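Local coordinates for protein esterase E25 (Uncultured bacterium, PDB 4Q05) that probably hydrolyses carboxylic esters as a dimeric member of the GTSAG motif subfamily of the bacterial hormone-sensitive lipase family, at residues 200-213 with 227-239. Numbering follows the deposited sequence.
Sequences IALGGSSGGANLTM and PGALFLGTPGADM
Leu202 and Phe231 lie on neighbouring parallel strands. Phe231 N donates to Leu202 O at 2.9 Å, and Gly204 N donates to Phe231 O. Phe231 holds CG opposite the backbone N (chi1 173°), which puts CD2 3.6 Å from Gly204 N, at the ring edge. Just before the second strand, the Pro227 ring lies against Leu202, CG 3.8 Å from Leu202 CB.

Helix 206-213 crosses the same sheet on the side of Leu230 and Leu232. Ala209 CB touches Pro235 CB at 3.6 Å. Met213 runs across Leu232 at about a right angle, its CG 3.9 Å from Leu232 CD1. Its bend at chi3 (70°) goes with SD and CE lying beside Ala237 CB.

Asn210 links the helix to the turn after the second strand. Its ND2 donates to Gly236 O at 2.9 Å, nearly along the C=O axis, and also to Val281 O, while OD1 is hydrogen-bonded to Tyr270 OH. Replacing this amide with an alanine would probably leave Gly236 O without its side-chain donor and let the turn shift.

After Ser205 the register slips by one residue, a beta bulge. Ser206 N then donates to Thr234 O, and Ser206 O accepts from Gly236 N. The strained backbone of Ser206 (phi 46°) turns sharply into the helix. This beta-alpha-beta unit is typical of the alpha/beta hydrolase fold, and Gly204, Ser206 and Gly208 fit its GxSxG nucleophile elbow.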
loop_
_atom_site.group_PDB
_atom_site.type_symbol
_atom_site.label_atom_id
_atom_site.label_comp_id
_atom_site.label_asym_id
_atom_site.label_seq_id
_atom_site.Cartn_x
_atom_site.Cartn_y
_atom_site.Cartn_z
ATOM N N ILE A 200 -20.646 16.026 -3.987
ATOM C CA ILE A 200 -20.716 14.703 -4.585
ATOM C C ILE A 200 -19.397 13.963 -4.495
ATOM O O ILE A 200 -18.345 14.499 -4.863
ATOM C CB ILE A 200 -21.146 14.799 -6.059
ATOM C CG1 ILE A 200 -22.582 15.326 -6.148
ATOM C CG2 ILE A 200 -21.012 13.440 -6.764
ATOM C CD1 ILE A 200 -23.066 15.508 -7.567
ATOM N N ALA A 201 -19.454 12.731 -3.989
ATOM C CA ALA A 201 -18.335 11.807 -4.124
ATOM C C ALA A 201 -18.655 10.840 -5.263
ATOM O O ALA A 201 -19.807 10.520 -5.519
ATOM C CB ALA A 201 -18.064 11.046 -2.807
ATOM N N LEU A 202 -17.628 10.387 -5.952
ATOM C CA LEU A 202 -17.827 9.518 -7.088
ATOM C C LEU A 202 -16.844 8.370 -7.033
ATOM O O LEU A 202 -15.642 8.565 -6.844
ATOM C CB LEU A 202 -17.583 10.311 -8.379
ATOM C CG LEU A 202 -17.467 9.504 -9.673
ATOM C CD1 LEU A 202 -18.815 8.891 -10.028
ATOM C CD2 LEU A 202 -16.952 10.367 -10.826
ATOM N N GLY A 203 -17.329 7.163 -7.233
ATOM C CA GLY A 203 -16.389 6.102 -7.479
ATOM C C GLY A 203 -16.911 4.723 -7.229
ATOM O O GLY A 203 -18.112 4.493 -7.154
ATOM N N GLY A 204 -15.979 3.791 -7.131
ATOM C CA GLY A 204 -16.320 2.391 -7.006
ATOM C C GLY A 204 -15.078 1.582 -7.268
ATOM O O GLY A 204 -13.985 1.984 -6.889
ATOM N N SER A 205 -15.230 0.464 -7.959
ATOM C CA SER A 205 -14.165 -0.512 -7.991
ATOM C C SER A 205 -13.970 -1.078 -9.380
ATOM O O SER A 205 -14.841 -0.949 -10.242
ATOM C CB SER A 205 -14.477 -1.622 -6.992
ATOM O OG SER A 205 -15.725 -2.215 -7.313
ATOM N N SER A 206 -12.806 -1.677 -9.600
ATOM C CA SER A 206 -12.527 -2.358 -10.850
ATOM C C SER A 206 -12.946 -1.538 -12.072
ATOM O O SER A 206 -12.496 -0.410 -12.260
ATOM C CB SER A 206 -13.244 -3.708 -10.878
ATOM O OG SER A 206 -12.772 -4.491 -11.963
ATOM N N GLY A 207 -13.817 -2.123 -12.895
ATOM C CA GLY A 207 -14.237 -1.487 -14.127
ATOM C C GLY A 207 -14.957 -0.169 -13.918
ATOM O O GLY A 207 -14.797 0.759 -14.712
ATOM N N GLY A 208 -15.752 -0.086 -12.855
ATOM C CA GLY A 208 -16.467 1.142 -12.543
ATOM C C GLY A 208 -15.493 2.236 -12.122
ATOM O O GLY A 208 -15.664 3.400 -12.479
ATOM N N ALA A 209 -14.466 1.852 -11.370
ATOM C CA ALA A 209 -13.403 2.781 -10.991
ATOM C C ALA A 209 -12.679 3.264 -12.245
ATOM O O ALA A 209 -12.212 4.399 -12.308
ATOM C CB ALA A 209 -12.424 2.105 -10.067
ATOM N N ASN A 210 -12.576 2.376 -13.231
ATOM C CA ASN A 210 -12.010 2.718 -14.523
ATOM C C ASN A 210 -12.835 3.826 -15.188
ATOM O O ASN A 210 -12.289 4.837 -15.610
ATOM C CB ASN A 210 -11.914 1.466 -15.418
ATOM C CG ASN A 210 -11.353 1.771 -16.791
ATOM O OD1 ASN A 210 -11.878 2.626 -17.512
ATOM N ND2 ASN A 210 -10.285 1.069 -17.167
ATOM N N LEU A 211 -14.152 3.645 -15.256
ATOM C CA LEU A 211 -15.034 4.684 -15.810
ATOM C C LEU A 211 -14.937 5.967 -15.003
ATOM O O LEU A 211 -14.970 7.066 -15.556
ATOM C CB LEU A 211 -16.494 4.231 -15.820
ATOM C CG LEU A 211 -16.833 2.995 -16.642
ATOM C CD1 LEU A 211 -18.267 2.573 -16.330
ATOM C CD2 LEU A 211 -16.609 3.251 -18.140
ATOM N N THR A 212 -14.825 5.827 -13.688
ATOM C CA THR A 212 -14.725 7.000 -12.824
ATOM C C THR A 212 -13.487 7.823 -13.187
ATOM O O THR A 212 -13.559 9.032 -13.393
ATOM C CB THR A 212 -14.713 6.596 -11.335
ATOM O OG1 THR A 212 -16.024 6.152 -10.974
ATOM C CG2 THR A 212 -14.343 7.774 -10.448
ATOM N N MET A 213 -12.349 7.156 -13.281
ATOM C CA MET A 213 -11.125 7.844 -13.668
ATOM C C MET A 213 -11.268 8.489 -15.054
ATOM O O MET A 213 -10.880 9.638 -15.258
ATOM C CB MET A 213 -9.940 6.871 -13.641
ATOM C CG MET A 213 -9.597 6.370 -12.227
ATOM S SD MET A 213 -8.244 5.180 -12.296
ATOM C CE MET A 213 -6.862 6.247 -12.738
ATOM N N PRO A 227 -16.272 16.220 -8.840
ATOM C CA PRO A 227 -16.773 15.753 -7.541
ATOM C C PRO A 227 -15.881 16.259 -6.409
ATOM O O PRO A 227 -14.715 16.579 -6.647
ATOM C CB PRO A 227 -16.659 14.223 -7.649
ATOM C CG PRO A 227 -16.667 13.932 -9.094
ATOM C CD PRO A 227 -15.955 15.100 -9.742
ATOM N N GLY A 228 -16.425 16.334 -5.199
ATOM C CA GLY A 228 -15.651 16.729 -4.039
ATOM C C GLY A 228 -14.644 15.671 -3.608
ATOM O O GLY A 228 -13.669 15.977 -2.926
ATOM N N ALA A 229 -14.879 14.424 -3.996
ATOM C CA ALA A 229 -13.989 13.324 -3.610
ATOM C C ALA A 229 -14.190 12.126 -4.527
ATOM O O ALA A 229 -15.273 11.946 -5.088
ATOM C CB ALA A 229 -14.253 12.913 -2.171
ATOM N N LEU A 230 -13.152 11.305 -4.683
ATOM C CA LEU A 230 -13.285 10.080 -5.461
ATOM C C LEU A 230 -12.981 8.903 -4.571
ATOM O O LEU A 230 -12.162 9.008 -3.662
ATOM C CB LEU A 230 -12.291 10.054 -6.615
ATOM C CG LEU A 230 -12.332 11.200 -7.611
ATOM C CD1 LEU A 230 -11.353 10.885 -8.736
ATOM C CD2 LEU A 230 -13.749 11.400 -8.149
ATOM N N PHE A 231 -13.650 7.790 -4.840
ATOM C CA PHE A 231 -13.330 6.514 -4.219
ATOM C C PHE A 231 -12.881 5.548 -5.308
ATOM O O PHE A 231 -13.625 5.294 -6.260
ATOM C CB PHE A 231 -14.568 5.961 -3.518
ATOM C CG PHE A 231 -14.389 4.578 -2.993
ATOM C CD1 PHE A 231 -13.640 4.357 -1.853
ATOM C CD2 PHE A 231 -14.956 3.493 -3.649
ATOM C CE1 PHE A 231 -13.466 3.071 -1.361
ATOM C CE2 PHE A 231 -14.798 2.218 -3.170
ATOM C CZ PHE A 231 -14.050 1.999 -2.020
ATOM N N LEU A 232 -11.656 5.036 -5.192
ATOM C CA LEU A 232 -11.155 4.045 -6.140
ATOM C C LEU A 232 -10.728 2.774 -5.410
ATOM O O LEU A 232 -9.599 2.673 -4.902
ATOM C CB LEU A 232 -9.978 4.599 -6.933
ATOM C CG LEU A 232 -10.228 5.904 -7.687
ATOM C CD1 LEU A 232 -8.942 6.347 -8.354
ATOM C CD2 LEU A 232 -11.330 5.716 -8.731
ATOM N N GLY A 233 -11.619 1.808 -5.326
ATOM C CA GLY A 233 -11.329 0.541 -4.740
ATOM C C GLY A 233 -10.859 -0.368 -5.828
ATOM O O GLY A 233 -11.493 -0.409 -6.837
ATOM N N THR A 234 -9.742 -1.035 -5.600
ATOM C CA THR A 234 -9.113 -1.957 -6.525
ATOM C C THR A 234 -9.369 -1.581 -8.006
ATOM O O THR A 234 -9.955 -2.302 -8.741
ATOM C CB THR A 234 -9.464 -3.421 -6.185
ATOM O OG1 THR A 234 -8.767 -4.303 -7.031
ATOM C CG2 THR A 234 -10.932 -3.673 -6.293
ATOM N N PRO A 235 -8.907 -0.307 -8.357
ATOM C CA PRO A 235 -9.349 0.154 -9.674
ATOM C C PRO A 235 -8.725 -0.587 -10.845
ATOM O O PRO A 235 -7.610 -1.007 -10.757
ATOM C CB PRO A 235 -8.923 1.603 -9.692
ATOM C CG PRO A 235 -7.720 1.652 -8.888
ATOM C CD PRO A 235 -8.077 0.847 -7.747
ATOM N N GLY A 236 -9.476 -0.747 -11.914
ATOM C CA GLY A 236 -8.957 -1.334 -13.118
ATOM C C GLY A 236 -8.273 -0.234 -13.885
ATOM O O GLY A 236 -8.700 0.133 -14.956
ATOM N N ALA A 237 -7.241 0.322 -13.274
ATOM C CA ALA A 237 -6.602 1.529 -13.791
ATOM C C ALA A 237 -5.683 1.254 -14.984
ATOM O O ALA A 237 -5.537 2.087 -15.874
ATOM C CB ALA A 237 -5.833 2.237 -12.671
ATOM N N ASP A 238 -5.055 0.087 -14.989
ATOM C CA ASP A 238 -4.249 -0.352 -16.138
ATOM C C ASP A 238 -4.645 -1.769 -16.492
ATOM O O ASP A 238 -4.330 -2.704 -15.755
ATOM C CB ASP A 238 -2.754 -0.300 -15.800
ATOM C CG ASP A 238 -1.865 -0.684 -16.975
ATOM O OD1 ASP A 238 -2.388 -1.161 -18.012
ATOM O OD2 ASP A 238 -0.629 -0.511 -16.850
ATOM N N MET A 239 -5.346 -1.935 -17.612
ATOM C CA MET A 239 -5.842 -3.262 -17.977
ATOM C C MET A 239 -4.981 -3.987 -19.008
ATOM O O MET A 239 -5.349 -5.061 -19.461
ATOM C CB MET A 239 -7.297 -3.209 -18.437
ATOM C CG MET A 239 -8.255 -2.590 -17.403
ATOM S SD MET A 239 -8.046 -3.254 -15.723
ATOM C CE MET A 239 -8.258 -5.019 -15.995
#